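Local coordinates for protein acyl-ACP thioesterase (Bacteroides thetaiotaomicron, PDB 2ESS) that probably hydrolyses the thioester of fatty acyl chains carried on acyl carrier protein, releasing free fatty acids, and binds calcium, at residues S3-A15 against H34-R46. Numbering follows the deposited sequence. Where two conformers were deposited one is given.
Sequences SEENKIGTYQFVA and HLLNCAGFHASDR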
# COMPACT_ATOMS: atom_id res chain seq x y z
N SER A 3 -23.69 19.87 16.78
CA SER A 3 -23.81 18.77 17.75
C SER A 3 -22.50 18.00 17.84
O SER A 3 -21.64 18.13 16.96
CB SER A 3 -24.96 17.81 17.38
OG SER A 3 -24.53 16.72 16.54
N GLU A 4 -22.37 17.18 18.88
CA GLU A 4 -21.15 16.35 19.04
C GLU A 4 -20.97 15.36 17.89
O GLU A 4 -19.87 15.24 17.33
CB GLU A 4 -21.14 15.63 20.40
CG GLU A 4 -21.10 16.58 21.59
CD GLU A 4 -19.89 17.48 21.51
OE1 GLU A 4 -18.78 16.93 21.52
OE2 GLU A 4 -20.07 18.72 21.39
N GLU A 5 -22.05 14.67 17.53
CA GLU A 5 -22.06 13.81 16.33
C GLU A 5 -21.56 14.55 15.08
O GLU A 5 -20.88 13.95 14.24
CB GLU A 5 -23.46 13.25 16.08
N ASN A 6 -21.92 15.83 14.94
CA ASN A 6 -21.56 16.64 13.75
C ASN A 6 -20.06 16.97 13.58
O ASN A 6 -19.62 17.34 12.50
CB ASN A 6 -22.35 17.97 13.77
CG ASN A 6 -23.82 17.80 13.43
OD1 ASN A 6 -24.21 16.89 12.69
ND2 ASN A 6 -24.64 18.71 13.96
N LYS A 7 -19.29 16.84 14.65
CA LYS A 7 -17.84 17.08 14.63
C LYS A 7 -17.04 15.85 14.21
O LYS A 7 -15.84 15.93 14.07
CB LYS A 7 -17.38 17.49 16.02
CG LYS A 7 -18.06 18.75 16.52
CD LYS A 7 -17.95 18.88 18.01
CE LYS A 7 -18.47 20.23 18.47
NZ LYS A 7 -18.14 20.45 19.91
N ILE A 8 -17.72 14.72 14.05
CA ILE A 8 -17.12 13.45 13.62
C ILE A 8 -17.13 13.31 12.09
O ILE A 8 -18.12 13.58 11.43
CB ILE A 8 -17.86 12.22 14.28
CG1 ILE A 8 -17.81 12.35 15.80
CG2 ILE A 8 -17.23 10.91 13.84
CD1 ILE A 8 -18.81 11.46 16.55
N GLY A 9 -15.99 12.95 11.53
CA GLY A 9 -15.92 12.55 10.16
C GLY A 9 -16.01 11.03 10.07
O GLY A 9 -15.32 10.32 10.81
N THR A 10 -16.79 10.54 9.12
CA THR A 10 -16.96 9.10 8.86
C THR A 10 -16.63 8.75 7.42
O THR A 10 -17.14 9.35 6.50
CB THR A 10 -18.44 8.63 9.14
OG1 THR A 10 -18.87 9.11 10.43
CG2 THR A 10 -18.57 7.09 9.05
N TYR A 11 -15.78 7.75 7.22
CA TYR A 11 -15.22 7.43 5.91
C TYR A 11 -15.37 5.95 5.67
O TYR A 11 -15.14 5.16 6.56
CB TYR A 11 -13.75 7.88 5.85
CG TYR A 11 -13.63 9.34 6.23
CD1 TYR A 11 -14.00 10.36 5.36
CD2 TYR A 11 -13.26 9.71 7.52
CE1 TYR A 11 -13.95 11.68 5.76
CE2 TYR A 11 -13.20 11.04 7.92
CZ TYR A 11 -13.53 12.02 7.04
OH TYR A 11 -13.47 13.33 7.48
N GLN A 12 -15.81 5.61 4.46
CA GLN A 12 -16.12 4.24 4.05
C GLN A 12 -15.02 3.60 3.22
O GLN A 12 -14.46 4.20 2.31
CB GLN A 12 -17.40 4.22 3.20
CG GLN A 12 -18.63 4.79 3.86
CD GLN A 12 -19.00 4.02 5.09
OE1 GLN A 12 -18.90 2.79 5.11
NE2 GLN A 12 -19.40 4.74 6.14
N PHE A 13 -14.72 2.35 3.54
CA PHE A 13 -13.70 1.59 2.83
C PHE A 13 -14.13 0.15 2.54
O PHE A 13 -15.10 -0.34 3.10
CB PHE A 13 -12.43 1.56 3.66
CG PHE A 13 -11.90 2.90 3.99
CD1 PHE A 13 -11.26 3.64 3.01
CD2 PHE A 13 -12.10 3.45 5.24
CE1 PHE A 13 -10.79 4.91 3.30
CE2 PHE A 13 -11.61 4.73 5.54
CZ PHE A 13 -10.95 5.45 4.58
N VAL A 14 -13.39 -0.49 1.65
CA VAL A 14 -13.49 -1.94 1.45
C VAL A 14 -12.09 -2.52 1.60
O VAL A 14 -11.13 -1.95 1.05
CB VAL A 14 -14.02 -2.27 0.05
CG1 VAL A 14 -14.10 -3.79 -0.16
CG2 VAL A 14 -15.39 -1.63 -0.17
N ALA A 15 -11.94 -3.65 2.31
CA ALA A 15 -10.64 -4.33 2.45
C ALA A 15 -10.20 -5.03 1.12
O ALA A 15 -10.71 -6.08 0.75
CB ALA A 15 -10.69 -5.33 3.60
N HIS A 34 -5.12 4.23 6.40
CA HIS A 34 -6.49 4.74 6.42
C HIS A 34 -6.73 5.78 7.54
O HIS A 34 -7.35 6.83 7.31
CB HIS A 34 -7.49 3.59 6.53
CG HIS A 34 -7.59 2.75 5.28
ND1 HIS A 34 -7.66 3.31 4.03
CD2 HIS A 34 -7.66 1.42 5.10
CE1 HIS A 34 -7.76 2.35 3.12
NE2 HIS A 34 -7.77 1.19 3.75
N LEU A 35 -6.29 5.47 8.75
CA LEU A 35 -6.45 6.39 9.90
C LEU A 35 -5.81 7.74 9.59
O LEU A 35 -6.45 8.76 9.72
CB LEU A 35 -5.89 5.79 11.19
CG LEU A 35 -6.47 4.44 11.64
CD1 LEU A 35 -5.74 3.96 12.92
CD2 LEU A 35 -8.01 4.44 11.81
N LEU A 36 -4.54 7.75 9.14
CA LEU A 36 -3.84 8.99 8.88
C LEU A 36 -4.44 9.78 7.71
O LEU A 36 -4.57 10.99 7.79
CB LEU A 36 -2.34 8.71 8.67
CG LEU A 36 -1.66 8.05 9.88
CD1 LEU A 36 -0.12 7.87 9.67
CD2 LEU A 36 -1.94 8.87 11.17
N ASN A 37 -4.86 9.09 6.66
CA ASN A 37 -5.57 9.76 5.56
C ASN A 37 -6.88 10.35 6.05
O ASN A 37 -7.28 11.43 5.57
CB ASN A 37 -5.87 8.78 4.41
CG ASN A 37 -4.62 8.43 3.57
OD1 ASN A 37 -3.68 9.19 3.50
ND2 ASN A 37 -4.66 7.28 2.92
N CYS A 38 -7.58 9.65 6.95
CA CYS A 38 -8.88 10.15 7.45
C CYS A 38 -8.74 11.43 8.32
O CYS A 38 -9.54 12.38 8.23
CB CYS A 38 -9.67 9.06 8.23
SG CYS A 38 -10.34 7.81 7.13
N ALA A 39 -7.67 11.45 9.09
CA ALA A 39 -7.29 12.58 9.88
C ALA A 39 -7.10 13.80 8.98
O ALA A 39 -7.59 14.88 9.27
CB ALA A 39 -5.99 12.25 10.62
N GLY A 40 -6.38 13.59 7.88
CA GLY A 40 -6.18 14.56 6.85
C GLY A 40 -7.45 15.00 6.16
O GLY A 40 -7.61 16.18 5.97
N PHE A 41 -8.35 14.09 5.80
CA PHE A 41 -9.62 14.48 5.16
C PHE A 41 -10.42 15.40 6.11
O PHE A 41 -11.02 16.41 5.70
CB PHE A 41 -10.56 13.30 4.83
CG PHE A 41 -9.96 12.19 3.98
CD1 PHE A 41 -9.07 12.45 2.93
CD2 PHE A 41 -10.34 10.85 4.21
CE1 PHE A 41 -8.54 11.38 2.15
CE2 PHE A 41 -9.82 9.78 3.44
CZ PHE A 41 -8.92 10.05 2.41
N HIS A 42 -10.42 15.01 7.37
CA HIS A 42 -11.26 15.63 8.39
C HIS A 42 -10.74 17.05 8.65
O HIS A 42 -11.50 18.00 8.57
CB HIS A 42 -11.28 14.77 9.65
CG HIS A 42 -12.14 15.31 10.75
ND1 HIS A 42 -11.68 16.20 11.68
CD2 HIS A 42 -13.44 15.06 11.07
CE1 HIS A 42 -12.66 16.51 12.52
NE2 HIS A 42 -13.74 15.83 12.17
N ALA A 43 -9.44 17.18 8.87
CA ALA A 43 -8.79 18.47 9.10
C ALA A 43 -8.91 19.38 7.88
O ALA A 43 -9.23 20.55 8.04
CB ALA A 43 -7.28 18.31 9.46
N SER A 44 -8.67 18.85 6.69
CA SER A 44 -8.63 19.69 5.50
C SER A 44 -10.00 20.21 5.16
O SER A 44 -10.16 21.39 4.85
CB SER A 44 -8.01 18.96 4.29
OG SER A 44 -8.62 17.72 4.08
N ASP A 45 -11.00 19.36 5.28
CA ASP A 45 -12.34 19.79 5.01
C ASP A 45 -12.78 20.89 5.96
O ASP A 45 -13.70 21.60 5.65
CB ASP A 45 -13.32 18.61 5.10
CG ASP A 45 -13.18 17.64 3.90
OD1 ASP A 45 -12.48 17.95 2.90
OD2 ASP A 45 -13.77 16.54 3.99
N ARG A 46 -12.18 20.98 7.14
CA ARG A 46 -12.63 21.95 8.13
C ARG A 46 -11.64 23.07 8.31
O ARG A 46 -11.80 23.90 9.19
CB ARG A 46 -12.86 21.23 9.46
CG ARG A 46 -14.07 20.36 9.44
CD ARG A 46 -13.96 19.27 10.44
NE ARG A 46 -15.09 18.37 10.38
CZ ARG A 46 -15.29 17.44 9.45
NH1 ARG A 46 -14.42 17.23 8.46
NH2 ARG A 46 -16.36 16.68 9.52
O HOH W 1 -14.53 15.23 6.24
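In the N-terminal hotdog domain, where an antiparallel sheet wraps round a long helix, Tyr11 and Phe13 of strand 9-14, at one edge of the sheet within this chain, lean onto helix 28-45, meeting Cys38, Phe41 and His34. The axes of strand 9-14 and helix 34-45 come within 9.0 Å, running at 132° to each other. Phe13 and His34 stack face to face with a modest tilt, their ring centroids 4.2 Å apart; His34 ND1 lies over one face of the phenyl ring, displaced toward its rim. Cys38 SG is wedged between the two aromatics: it meets the edge of Phe13, 3.5 Å from CZ, and approaches Tyr11 obliquely near CD2. Phe41 covers one face of Tyr11 with CD2, while its CB packs 3.9 Å from Tyr11 CE1. Tyr11 runs nearly perpendicular to the His42 side chain, its hydroxyl resting against His42 CA and CB. A water joins the strand to the helix end, hydrogen-bonded to Tyr11 OH, donating to Asp45 OD2 and accepting from Arg46 NH1. Strand 78-88 hydrogen-bonds to the backbone of strand 9-14, and Phe79 adds another ring beside Phe13. Near the C-terminal end of the helix, His42 CG stands anti to its own backbone N (chi1 -179°), carrying the imidazole out to the junction of the 3-10 segment and the strand, where His42 CD2 lies 3.3 Å from Gly9 N, while ND1 is hydrogen-bonded to Arg95. The Arg46 guanidinium lies over a face of this imidazole, and its NH1 also bonds His42 O, on a lone pair in the carbonyl plane. The other ring nitrogen, His42 NE2, donates to Lys7 O at 2.8 Å (N-H...O 157°), with the acceptor almost in the imidazole plane.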